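Local coordinates for protein copper-transporting ATPase PAA1, chloroplastic (Arabidopsis thaliana, PDB 5LBD) that uses ATP hydrolysis to carry monovalent copper across the plastid envelope and is represented here by its nucleotide-binding N-domain, at residues L32-E37 / A47-A52. The protein carries 2 engineered substitutions. Numbering follows the deposited sequence.
Sequences LAAAVE and AIVKAA
Ala-34 meets Ile-48, Val-49 and Ala-52 in a small, mainly apolar helix-helix contact, where consecutive helices 26-37 and 43-52 of the N-domain lie against one another, packed on one face of its antiparallel sheet. The segment axes approach to 8.4 Å at 132° between their chain directions, and the Ala-34 and Val-49 CA atoms come to 4.7 Å.

With only a methyl to offer, Ala-34 lets the second helix in close. Its CB lies tip to tip with Ala-52 CB at 3.4 Å, tighter than usual for two carbons, and also faces Val-49 CA. Ile-48 brings its short branch: CG2, anti to the backbone N, reaches Ala-33 CB at 3.8 Å and Ala-34 N at 3.7 Å. Val-49 works from the flank towards Glu-37. Its CG2 stands anti to the carbonyl carbon (chi1 171° places CG1 opposite N) and rests on Glu-37 O at 3.6 Å, with Glu-37 CB alongside. Glu-37 CG passes Ile-48 CD1 at a loose 4.4 Å.

On the sheet side, Ala-33 packs on Val-86 and Ile-118 and Ile-48 on Val-116, joining the pair to the sheet's apolar face. No hydrogen bond spans the two segments, so the fit rests on van der Waals contact of methyl groups with each other and with the backbone, with shape rather than polar pairing matching one helix to the other.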
loop_
_atom_site.group_PDB
_atom_site.type_symbol
_atom_site.label_atom_id
_atom_site.label_comp_id
_atom_site.label_asym_id
_atom_site.label_seq_id
_atom_site.Cartn_x
_atom_site.Cartn_y
_atom_site.Cartn_z
ATOM N N LEU A 32 0.376 -0.492 7.022
ATOM C CA LEU A 32 1.601 0.038 6.432
ATOM C C LEU A 32 1.273 0.956 5.270
ATOM O O LEU A 32 1.856 2.032 5.123
ATOM C CB LEU A 32 2.467 -1.126 5.943
ATOM C CG LEU A 32 3.148 -1.982 6.994
ATOM C CD1 LEU A 32 3.643 -3.257 6.362
ATOM C CD2 LEU A 32 4.276 -1.249 7.659
ATOM N N ALA A 33 0.352 0.528 4.415
ATOM C CA ALA A 33 -0.004 1.379 3.268
ATOM C C ALA A 33 -0.644 2.687 3.730
ATOM O O ALA A 33 -0.354 3.762 3.201
ATOM C CB ALA A 33 -0.942 0.627 2.341
ATOM N N ALA A 34 -1.484 2.624 4.759
ATOM C CA ALA A 34 -2.087 3.842 5.263
ATOM C C ALA A 34 -1.052 4.811 5.811
ATOM O O ALA A 34 -1.264 6.017 5.762
ATOM C CB ALA A 34 -3.111 3.517 6.332
ATOM N N ALA A 35 0.040 4.311 6.385
ATOM C CA ALA A 35 1.076 5.202 6.877
ATOM C C ALA A 35 1.713 5.986 5.734
ATOM O O ALA A 35 2.017 7.172 5.871
ATOM C CB ALA A 35 2.139 4.404 7.605
ATOM N N VAL A 36 1.908 5.326 4.599
ATOM C CA VAL A 36 2.393 6.020 3.407
ATOM C C VAL A 36 1.372 7.046 2.935
ATOM O O VAL A 36 1.734 8.171 2.552
ATOM C CB VAL A 36 2.699 4.985 2.306
ATOM C CG1 VAL A 36 3.140 5.686 0.988
ATOM C CG2 VAL A 36 3.773 4.027 2.768
ATOM N N GLU A 37 0.106 6.640 2.888
ATOM C CA GLU A 37 -0.983 7.422 2.303
ATOM C C GLU A 37 -1.609 8.431 3.264
ATOM O O GLU A 37 -2.528 9.133 2.850
ATOM C CB GLU A 37 -2.082 6.483 1.786
ATOM C CG GLU A 37 -1.621 5.546 0.686
ATOM C CD GLU A 37 -1.285 6.253 -0.596
ATOM O OE1 GLU A 37 -1.863 7.324 -0.894
ATOM O OE2 GLU A 37 -0.398 5.757 -1.303
ATOM N N ALA A 47 -9.217 5.956 0.762
ATOM C CA ALA A 47 -9.924 4.708 1.037
ATOM C C ALA A 47 -9.059 3.745 1.841
ATOM O O ALA A 47 -9.584 3.048 2.726
ATOM C CB ALA A 47 -10.377 4.058 -0.272
ATOM N N ILE A 48 -7.756 3.660 1.531
ATOM C CA ILE A 48 -6.834 2.838 2.316
ATOM C C ILE A 48 -6.776 3.345 3.754
ATOM O O ILE A 48 -6.890 2.574 4.717
ATOM C CB ILE A 48 -5.444 2.835 1.659
ATOM C CG1 ILE A 48 -5.512 2.085 0.330
ATOM C CG2 ILE A 48 -4.444 2.169 2.554
ATOM C CD1 ILE A 48 -4.257 2.200 -0.461
ATOM N N VAL A 49 -6.599 4.662 3.919
ATOM C CA VAL A 49 -6.540 5.244 5.245
ATOM C C VAL A 49 -7.803 4.912 6.049
ATOM O O VAL A 49 -7.729 4.590 7.235
ATOM C CB VAL A 49 -6.283 6.756 5.126
ATOM C CG1 VAL A 49 -6.433 7.426 6.459
ATOM C CG2 VAL A 49 -4.926 6.986 4.553
ATOM N N LYS A 50 -8.981 5.056 5.436
ATOM C CA LYS A 50 -10.234 4.790 6.127
ATOM C C LYS A 50 -10.302 3.334 6.563
ATOM O O LYS A 50 -10.662 3.035 7.707
ATOM C CB LYS A 50 -11.399 5.121 5.199
ATOM C CG LYS A 50 -12.777 4.924 5.831
ATOM C CD LYS A 50 -13.927 5.293 4.906
ATOM C CE LYS A 50 -15.246 5.258 5.664
ATOM N NZ LYS A 50 -16.405 5.468 4.763
ATOM N N ALA A 51 -9.940 2.429 5.663
ATOM C CA ALA A 51 -10.046 1.000 5.963
ATOM C C ALA A 51 -9.092 0.603 7.083
ATOM O O ALA A 51 -9.396 -0.305 7.866
ATOM C CB ALA A 51 -9.740 0.185 4.696
ATOM N N ALA A 52 -7.963 1.276 7.185
ATOM C CA ALA A 52 -6.868 0.925 8.072
ATOM C C ALA A 52 -6.973 1.533 9.455
ATOM O O ALA A 52 -6.170 1.183 10.327
ATOM C CB ALA A 52 -5.540 1.354 7.438
#